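Local atomic coordinates of tannase (Lactobacillus plantarum, PDB entry 4J0K), a protein that hydrolyses the galloyl ester bonds of tannins, and probably those of simpler gallate esters such as ethyl gallate. Residues P69-N74 against R157-G162; V253-L258 against M343-A348; A319-T324 against S334-S339. One frame throughout, in Å; residues are numbered along the deposited sequence.

Contact 1. Residues P69-N74 against R157-G162; sequences PILMPN and RIITNG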
loop_
_atom_site.group_PDB
_atom_site.type_symbol
_atom_site.label_atom_id
_atom_site.label_comp_id
_atom_site.label_asym_id
_atom_site.label_seq_id
_atom_site.Cartn_x
_atom_site.Cartn_y
_atom_site.Cartn_z
ATOM N N PRO A 69 17.450 1.833 11.201
ATOM C CA PRO A 69 16.542 1.737 10.050
ATOM C C PRO A 69 15.943 3.098 9.721
ATOM O O PRO A 69 15.793 3.929 10.618
ATOM C CB PRO A 69 15.433 0.799 10.551
ATOM C CG PRO A 69 16.056 0.033 11.691
ATOM C CD PRO A 69 17.007 0.998 12.336
ATOM N N ILE A 70 15.604 3.324 8.456
ATOM C CA ILE A 70 14.910 4.545 8.077
ATOM C C ILE A 70 13.495 4.198 7.651
ATOM O O ILE A 70 13.263 3.675 6.555
ATOM C CB ILE A 70 15.632 5.315 6.948
ATOM C CG1 ILE A 70 17.088 5.580 7.336
ATOM C CG2 ILE A 70 14.908 6.617 6.643
ATOM C CD1 ILE A 70 17.857 6.432 6.319
ATOM N N LEU A 71 12.544 4.478 8.534
ATOM C CA LEU A 71 11.146 4.218 8.235
ATOM C C LEU A 71 10.630 5.353 7.366
ATOM O O LEU A 71 10.701 6.513 7.764
ATOM C CB LEU A 71 10.329 4.150 9.524
ATOM C CG LEU A 71 8.876 3.661 9.424
ATOM C CD1 LEU A 71 8.828 2.180 9.060
ATOM C CD2 LEU A 71 8.136 3.916 10.738
ATOM N N MET A 72 10.117 5.027 6.185
ATOM C CA MET A 72 9.566 6.034 5.301
ATOM C C MET A 72 8.070 5.818 5.090
ATOM O O MET A 72 7.639 5.266 4.081
ATOM C CB MET A 72 10.330 6.047 3.976
ATOM C CG MET A 72 11.759 6.579 4.127
ATOM S SD MET A 72 12.699 6.807 2.598
ATOM C CE MET A 72 12.001 8.336 1.954
ATOM N N PRO A 73 7.265 6.251 6.067
ATOM C CA PRO A 73 5.808 6.109 5.991
ATOM C C PRO A 73 5.227 7.163 5.068
ATOM O O PRO A 73 5.882 8.181 4.789
ATOM C CB PRO A 73 5.364 6.393 7.420
ATOM C CG PRO A 73 6.382 7.403 7.908
ATOM C CD PRO A 73 7.694 7.032 7.240
ATOM N N ASN A 74 4.015 6.925 4.580
ATOM C CA ASN A 74 3.314 7.966 3.841
ATOM C C ASN A 74 1.889 8.111 4.358
ATOM O O ASN A 74 1.360 7.196 5.012
ATOM C CB ASN A 74 3.333 7.685 2.341
ATOM C CG ASN A 74 2.492 6.490 1.965
ATOM O OD1 ASN A 74 1.259 6.568 1.948
ATOM N ND2 ASN A 74 3.151 5.378 1.642
ATOM N N ARG A 157 18.919 0.654 4.543
ATOM C CA ARG A 157 17.946 0.012 5.407
ATOM C C ARG A 157 16.680 0.858 5.422
ATOM O O ARG A 157 16.096 1.118 6.480
ATOM C CB ARG A 157 18.505 -0.155 6.823
ATOM C CG ARG A 157 19.650 -1.156 6.931
ATOM C CD ARG A 157 19.207 -2.536 6.455
ATOM N NE ARG A 157 20.186 -3.589 6.742
ATOM C CZ ARG A 157 21.074 -4.058 5.865
ATOM N NH1 ARG A 157 21.121 -3.566 4.631
ATOM N NH2 ARG A 157 21.919 -5.021 6.219
ATOM N N ILE A 158 16.273 1.309 4.239
ATOM C CA ILE A 158 14.994 1.987 4.084
ATOM C C ILE A 158 13.838 0.974 4.052
ATOM O O ILE A 158 13.919 -0.081 3.415
ATOM C CB ILE A 158 14.960 2.866 2.825
ATOM C CG1 ILE A 158 15.896 4.069 2.993
ATOM C CG2 ILE A 158 13.530 3.327 2.533
ATOM C CD1 ILE A 158 15.948 4.997 1.772
ATOM N N ILE A 159 12.764 1.317 4.752
ATOM C CA ILE A 159 11.605 0.461 4.915
ATOM C C ILE A 159 10.394 1.369 4.772
ATOM O O ILE A 159 10.122 2.195 5.654
ATOM C CB ILE A 159 11.606 -0.199 6.321
ATOM C CG1 ILE A 159 12.851 -1.075 6.496
ATOM C CG2 ILE A 159 10.325 -1.013 6.557
ATOM C CD1 ILE A 159 13.082 -1.522 7.909
ATOM N N THR A 160 9.696 1.256 3.646
ATOM C CA THR A 160 8.513 2.067 3.406
ATOM C C THR A 160 7.358 1.474 4.204
ATOM O O THR A 160 7.380 0.287 4.552
ATOM C CB THR A 160 8.144 2.117 1.907
ATOM O OG1 THR A 160 8.238 0.800 1.353
ATOM C CG2 THR A 160 9.082 3.026 1.146
ATOM N N ASN A 161 6.372 2.302 4.528
ATOM C CA ASN A 161 5.159 1.813 5.172
ATOM C C ASN A 161 3.994 2.646 4.678
ATOM O O ASN A 161 4.154 3.830 4.377
ATOM C CB ASN A 161 5.258 1.878 6.695
ATOM C CG ASN A 161 4.039 1.265 7.383
ATOM O OD1 ASN A 161 3.575 0.174 7.004
ATOM N ND2 ASN A 161 3.500 1.971 8.384
ATOM N N GLY A 162 2.826 2.024 4.580
ATOM C CA GLY A 162 1.641 2.714 4.116
ATOM C C GLY A 162 0.410 1.834 4.199
ATOM O O GLY A 162 0.504 0.603 4.308
HETATM O O HOH W 1 1.926 4.976 6.360
#
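Strands 70-73 and 158-161 are parallel neighbours within the mixed sheet of the alpha/beta-hydrolase fold, pairing I70 with I158, L71 with I159, M72 with T160 and P73 with N161. The ladder begins with I70 N to R157 O (3.0 Å), I159 N to I70 O (3.0 Å) and M72 N to I159 O (2.9 Å). Beyond these it slackens: N161 N stands 3.3 Å from M72 O, and the last bond, N74 N to N161 O, is bent to 136° at the hydrogen. On the face bearing I70, M72, I158 and T160, M72 crosses I158 at a slant. With CG anti to the carbonyl carbon (chi1 -69°) and the chain extended through chi2, M72 SD lies 3.6 Å from I158 CG2. On the other face L71 CD1 lies 3.6 Å from I159 O, with the I159 CG2 methyl more loosely beside it. N74 is held by its amide, OD1 taking V76 N and ND2 reaching G166 O. G162 opens the GxSxG sequence of what is probably the nucleophile elbow, whose S164 is hydrogen-bonded to ethyl gallate. V144 and M137 of helix 132-146 pack on M72, while strand 108-112 flanks 70-73 and strand 200-204 flanks 158-161.

Contact 2. Residues V253-L258 against M343-A348; sequences VEEQAL and MKAVPA. With EGR (ethyl 3,4,5-trihydroxybenzoate), chain C.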
loop_
_atom_site.group_PDB
_atom_site.type_symbol
_atom_site.label_atom_id
_atom_site.label_comp_id
_atom_site.label_asym_id
_atom_site.label_seq_id
_atom_site.Cartn_x
_atom_site.Cartn_y
_atom_site.Cartn_z
ATOM N N VAL A 253 -29.554 -5.546 -13.067
ATOM C CA VAL A 253 -29.298 -6.696 -13.926
ATOM C C VAL A 253 -28.009 -6.505 -14.731
ATOM O O VAL A 253 -27.221 -7.436 -14.879
ATOM C CB VAL A 253 -30.457 -6.948 -14.909
ATOM C CG1 VAL A 253 -30.187 -8.200 -15.729
ATOM C CG2 VAL A 253 -31.775 -7.072 -14.157
ATOM N N GLU A 254 -27.810 -5.297 -15.256
ATOM C CA GLU A 254 -26.589 -4.951 -15.982
ATOM C C GLU A 254 -25.366 -5.157 -15.087
ATOM O O GLU A 254 -24.390 -5.815 -15.482
ATOM C CB GLU A 254 -26.648 -3.502 -16.471
ATOM C CG GLU A 254 -27.932 -3.145 -17.208
ATOM C CD GLU A 254 -29.064 -2.740 -16.270
ATOM O OE1 GLU A 254 -29.412 -3.533 -15.370
ATOM O OE2 GLU A 254 -29.600 -1.619 -16.428
ATOM N N GLU A 255 -25.421 -4.607 -13.877
ATOM C CA GLU A 255 -24.346 -4.809 -12.919
ATOM C C GLU A 255 -24.140 -6.300 -12.662
ATOM O O GLU A 255 -23.001 -6.765 -12.556
ATOM C CB GLU A 255 -24.637 -4.051 -11.615
ATOM C CG GLU A 255 -24.377 -2.546 -11.708
ATOM C CD GLU A 255 -24.707 -1.809 -10.428
ATOM O OE1 GLU A 255 -25.861 -1.937 -9.956
ATOM O OE2 GLU A 255 -23.818 -1.104 -9.897
ATOM N N GLN A 256 -25.245 -7.042 -12.578
ATOM C CA GLN A 256 -25.179 -8.477 -12.291
ATOM C C GLN A 256 -24.513 -9.225 -13.441
ATOM O O GLN A 256 -23.759 -10.180 -13.225
ATOM C CB GLN A 256 -26.579 -9.043 -12.020
ATOM C CG GLN A 256 -27.061 -8.837 -10.585
ATOM C CD GLN A 256 -28.574 -8.938 -10.460
ATOM O OE1 GLN A 256 -29.127 -10.028 -10.332
ATOM N NE2 GLN A 256 -29.248 -7.794 -10.504
ATOM N N ALA A 257 -24.790 -8.770 -14.656
ATOM C CA ALA A 257 -24.192 -9.341 -15.847
ATOM C C ALA A 257 -22.688 -9.129 -15.807
ATOM O O ALA A 257 -21.910 -10.064 -16.015
ATOM C CB ALA A 257 -24.782 -8.697 -17.093
ATOM N N LEU A 258 -22.280 -7.887 -15.552
ATOM C CA LEU A 258 -20.863 -7.559 -15.496
ATOM C C LEU A 258 -20.211 -8.392 -14.400
ATOM O O LEU A 258 -19.137 -8.964 -14.586
ATOM C CB LEU A 258 -20.674 -6.070 -15.226
ATOM C CG LEU A 258 -21.195 -5.113 -16.300
ATOM C CD1 LEU A 258 -21.008 -3.653 -15.888
ATOM C CD2 LEU A 258 -20.515 -5.387 -17.635
ATOM N N MET A 343 -18.969 -4.278 -0.317
ATOM C CA MET A 343 -18.812 -2.844 -0.109
ATOM C C MET A 343 -19.023 -2.019 -1.371
ATOM O O MET A 343 -19.725 -1.006 -1.337
ATOM C CB MET A 343 -17.445 -2.531 0.498
ATOM C CG MET A 343 -17.030 -1.072 0.341
ATOM S SD MET A 343 -15.516 -0.706 1.235
ATOM C CE MET A 343 -16.114 -0.831 2.915
ATOM N N LYS A 344 -18.425 -2.451 -2.482
ATOM C CA LYS A 344 -18.502 -1.698 -3.740
ATOM C C LYS A 344 -19.445 -2.308 -4.775
ATOM O O LYS A 344 -19.636 -3.522 -4.805
ATOM C CB LYS A 344 -17.098 -1.547 -4.350
ATOM C CG LYS A 344 -16.152 -0.705 -3.497
ATOM C CD LYS A 344 -14.734 -0.718 -4.043
ATOM C CE LYS A 344 -13.789 -0.021 -3.069
ATOM N NZ LYS A 344 -12.405 0.011 -3.602
ATOM N N ALA A 345 -20.019 -1.457 -5.628
ATOM C CA ALA A 345 -20.871 -1.904 -6.730
ATOM C C ALA A 345 -20.038 -2.461 -7.906
ATOM O O ALA A 345 -18.878 -2.851 -7.718
ATOM C CB ALA A 345 -21.800 -0.773 -7.195
ATOM N N VAL A 346 -20.617 -2.493 -9.107
ATOM C CA VAL A 346 -19.955 -3.125 -10.251
ATOM C C VAL A 346 -19.909 -2.227 -11.480
ATOM O O VAL A 346 -20.948 -1.756 -11.944
ATOM C CB VAL A 346 -20.670 -4.425 -10.664
ATOM C CG1 VAL A 346 -19.996 -5.048 -11.893
ATOM C CG2 VAL A 346 -20.708 -5.414 -9.505
ATOM N N PRO A 347 -18.704 -1.999 -12.031
ATOM C CA PRO A 347 -17.404 -2.471 -11.527
ATOM C C PRO A 347 -16.985 -1.718 -10.262
ATOM O O PRO A 347 -17.424 -0.591 -10.029
ATOM C CB PRO A 347 -16.436 -2.139 -12.670
ATOM C CG PRO A 347 -17.305 -1.890 -13.874
ATOM C CD PRO A 347 -18.583 -1.329 -13.337
ATOM N N ALA A 348 -16.144 -2.348 -9.453
ATOM C CA ALA A 348 -15.757 -1.793 -8.171
ATOM C C ALA A 348 -14.671 -0.726 -8.324
ATOM O O ALA A 348 -14.632 0.248 -7.575
ATOM C CB ALA A 348 -15.294 -2.907 -7.237
HETATM C C01 EGR C . -10.492 4.682 2.173
HETATM C C02 EGR C . -9.116 4.363 2.667
HETATM O O03 EGR C . -8.313 3.572 1.865
HETATM C C04 EGR C . -7.917 4.050 0.635
HETATM O O05 EGR C . -6.797 4.538 0.491
HETATM C C06 EGR C . -8.552 3.448 -0.570
HETATM C C07 EGR C . -7.982 3.692 -1.807
HETATM C C08 EGR C . -8.550 3.150 -2.949
HETATM O O09 EGR C . -7.977 3.400 -4.182
HETATM C C10 EGR C . -9.691 2.355 -2.837
HETATM O O11 EGR C . -10.268 1.806 -3.962
HETATM C C12 EGR C . -10.257 2.110 -1.590
HETATM O O13 EGR C . -11.386 1.317 -1.500
HETATM C C14 EGR C . -9.686 2.659 -0.449
#
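V346 packs its side chain against the first turns of helix 253-273, and here the packing is close. With CG1 anti to the backbone N (chi1 178°), that methyl lies 3.5 Å from E255 O and 3.6 Å from L258 CB; S259 and L262, further along the helix, also touch V346. L258 reaches on with CD1 to the ring of P347, 4.2 Å from its CD, a looser meeting. The peptide bond before P347 is cis, which bends the loop as it passes the helix. E255 borders the partly exposed side. Its extended chain runs along the loop backbone, CG 3.5 Å from V346 O and OE2 3.4 Å from A345 CB, while OE1 accepts T252 N, just before the helix. Two residues before V346, K344 extends the other way into the ligand pocket, where NZ donates to the adjacent hydroxyls O11 (2.8 Å) and O13 (2.7 Å) of ethyl gallate and also to D422 O. The loop thus rests on the helix by apolar and van der Waals contact, whereas the ammonium group of K344 is turned to the bound ethyl gallate, consistent with recognition of galloyl hydroxyls.

Contact 3. Residues A319-T324 against S334-S339; sequences AGFVVT and SAYLKS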
loop_
_atom_site.group_PDB
_atom_site.type_symbol
_atom_site.label_atom_id
_atom_site.label_comp_id
_atom_site.label_asym_id
_atom_site.label_seq_id
_atom_site.Cartn_x
_atom_site.Cartn_y
_atom_site.Cartn_z
ATOM N N ALA A 319 -20.520 -15.725 9.732
ATOM C CA ALA A 319 -21.068 -17.039 9.399
ATOM C C ALA A 319 -20.043 -17.906 8.658
ATOM O O ALA A 319 -19.052 -17.391 8.138
ATOM C CB ALA A 319 -22.354 -16.889 8.568
ATOM N N GLY A 320 -20.278 -19.217 8.621
ATOM C CA GLY A 320 -19.490 -20.104 7.783
ATOM C C GLY A 320 -18.447 -20.988 8.449
ATOM O O GLY A 320 -18.072 -22.026 7.897
ATOM N N PHE A 321 -17.963 -20.594 9.621
ATOM C CA PHE A 321 -16.863 -21.328 10.243
ATOM C C PHE A 321 -17.288 -22.636 10.886
ATOM O O PHE A 321 -18.287 -22.698 11.620
ATOM C CB PHE A 321 -16.098 -20.447 11.246
ATOM C CG PHE A 321 -15.255 -19.391 10.590
ATOM C CD1 PHE A 321 -14.000 -19.706 10.075
ATOM C CD2 PHE A 321 -15.722 -18.091 10.467
ATOM C CE1 PHE A 321 -13.224 -18.745 9.455
ATOM C CE2 PHE A 321 -14.954 -17.125 9.847
ATOM C CZ PHE A 321 -13.701 -17.455 9.337
ATOM N N VAL A 322 -16.529 -23.687 10.587
ATOM C CA VAL A 322 -16.737 -24.984 11.208
ATOM C C VAL A 322 -15.670 -25.180 12.272
ATOM O O VAL A 322 -14.466 -25.156 11.972
ATOM C CB VAL A 322 -16.655 -26.132 10.170
ATOM C CG1 VAL A 322 -17.028 -27.468 10.809
ATOM C CG2 VAL A 322 -17.550 -25.827 8.968
ATOM N N VAL A 323 -16.108 -25.343 13.514
ATOM C CA VAL A 323 -15.186 -25.560 14.613
ATOM C C VAL A 323 -15.400 -26.958 15.172
ATOM O O VAL A 323 -16.507 -27.331 15.579
ATOM C CB VAL A 323 -15.342 -24.503 15.728
ATOM C CG1 VAL A 323 -14.469 -24.856 16.942
ATOM C CG2 VAL A 323 -14.996 -23.097 15.195
ATOM N N THR A 324 -14.329 -27.737 15.162
ATOM C CA THR A 324 -14.370 -29.087 15.681
ATOM C C THR A 324 -13.448 -29.117 16.890
ATOM O O THR A 324 -12.245 -28.856 16.767
ATOM C CB THR A 324 -13.903 -30.076 14.619
ATOM O OG1 THR A 324 -14.594 -29.800 13.395
ATOM C CG2 THR A 324 -14.192 -31.516 15.054
ATOM N N SER A 334 -18.674 -18.753 1.021
ATOM C CA SER A 334 -19.860 -17.975 0.635
ATOM C C SER A 334 -20.658 -17.434 1.821
ATOM O O SER A 334 -21.174 -16.321 1.781
ATOM C CB SER A 334 -20.807 -18.826 -0.223
ATOM O OG SER A 334 -20.172 -19.290 -1.401
ATOM N N ALA A 335 -20.796 -18.236 2.866
ATOM C CA ALA A 335 -21.526 -17.784 4.044
ATOM C C ALA A 335 -20.753 -16.644 4.683
ATOM O O ALA A 335 -21.321 -15.594 5.024
ATOM C CB ALA A 335 -21.724 -18.931 5.036
ATOM N N TYR A 336 -19.451 -16.849 4.843
ATOM C CA TYR A 336 -18.600 -15.824 5.427
ATOM C C TYR A 336 -18.762 -14.517 4.664
ATOM O O TYR A 336 -19.060 -13.485 5.253
ATOM C CB TYR A 336 -17.129 -16.256 5.394
ATOM C CG TYR A 336 -16.192 -15.226 5.990
ATOM C CD1 TYR A 336 -16.121 -15.048 7.363
ATOM C CD2 TYR A 336 -15.380 -14.430 5.182
ATOM C CE1 TYR A 336 -15.271 -14.109 7.928
ATOM C CE2 TYR A 336 -14.521 -13.486 5.740
ATOM C CZ TYR A 336 -14.476 -13.336 7.115
ATOM O OH TYR A 336 -13.639 -12.407 7.694
ATOM N N LEU A 337 -18.567 -14.573 3.350
ATOM C CA LEU A 337 -18.600 -13.366 2.525
ATOM C C LEU A 337 -19.946 -12.661 2.624
ATOM O O LEU A 337 -20.022 -11.437 2.588
ATOM C CB LEU A 337 -18.256 -13.705 1.072
ATOM C CG LEU A 337 -16.826 -14.224 0.902
ATOM C CD1 LEU A 337 -16.586 -14.852 -0.466
ATOM C CD2 LEU A 337 -15.833 -13.100 1.151
ATOM N N LYS A 338 -21.012 -13.439 2.758
ATOM C CA LYS A 338 -22.349 -12.869 2.860
ATOM C C LYS A 338 -22.488 -12.076 4.157
ATOM O O LYS A 338 -23.107 -11.009 4.173
ATOM C CB LYS A 338 -23.411 -13.965 2.757
ATOM C CG LYS A 338 -24.838 -13.432 2.680
ATOM C CD LYS A 338 -25.845 -14.556 2.524
ATOM C CE LYS A 338 -27.253 -14.071 2.859
ATOM N NZ LYS A 338 -28.313 -15.035 2.405
ATOM N N SER A 339 -21.908 -12.592 5.241
ATOM C CA SER A 339 -21.941 -11.874 6.515
ATOM C C SER A 339 -20.907 -10.746 6.585
ATOM O O SER A 339 -21.092 -9.777 7.332
ATOM C CB SER A 339 -21.812 -12.842 7.700
ATOM O OG SER A 339 -20.682 -13.687 7.576
#
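S339 turns its OG to a place between its own backbone N and carbonyl carbon (chi1 53°), from which the hydroxyl reaches both back along the helix and across to A319. S339 OG donates to Y336 O, 2.8 Å away and three residues earlier, and accepts the N-H of A319 in a moderately bent bond, 3.0 Å from A319 N. The carbonyl oxygen of the same alanine faces the helix as well: A319 O makes a CA-H...O contact of 3.2 Å with Y336 CA and lies in the plane of the tyrosine ring, at its edge. With CG anti to the backbone N (chi1 180°), Y336 brings that ring up to F321, so that F321 CE2 comes 3.4 Å from Y336 CD1. The two rings cross at an oblique setting, centroids 5.4 Å apart and planes at 79°. Replacing S339 by an alanine would probably leave the N-H of A319 without its acceptor and Y336 O without this donor, weakening the hold on the loop before the strand. The arrangement is a beta hairpin, strands 321-324 and 327-331, followed at once by helix 333-340, which folds back over the hairpin's entry; the region lies in the sequence between sheet strands 200-204 and 411-415, far from the centre of the chain. At this entry G320 has a positive phi and sits close against the helix, its CA 3.7 Å from A335 CB, where a side chain would be pressed against A335 and Y336 N. A319 CB meets A335 CB at 4.1 Å on the more exposed side. F321 also packs on V328 and L331 of the partner strand, on A305 of helix 292-309 and on the ring of W448. Y336 sends its hydroxyl to A418 O and meets Y318 edge-to-face.

Contact 1 belongs to the main sheet, whereas contacts 2 and 3 lie in the long insertion between sheet strands 200-204 and 411-415, on the opposite side of the chain's centre. Centres of contacts 1 and 2, and of 1 and 3, are about 37 Å apart; those of contacts 2 and 3 are about 23 Å apart. Along the chain contact 1 closes first, and contact 3 is nested inside the loop closed by contact 2, helix 333-340 leading into 343-348. Ethyl gallate lies between the two parts: the sheet side supplies S164, just after 157-162, and the insertion supplies K344, so the pocket draws on both and on the later D422 and H452, while contact 3 stands away.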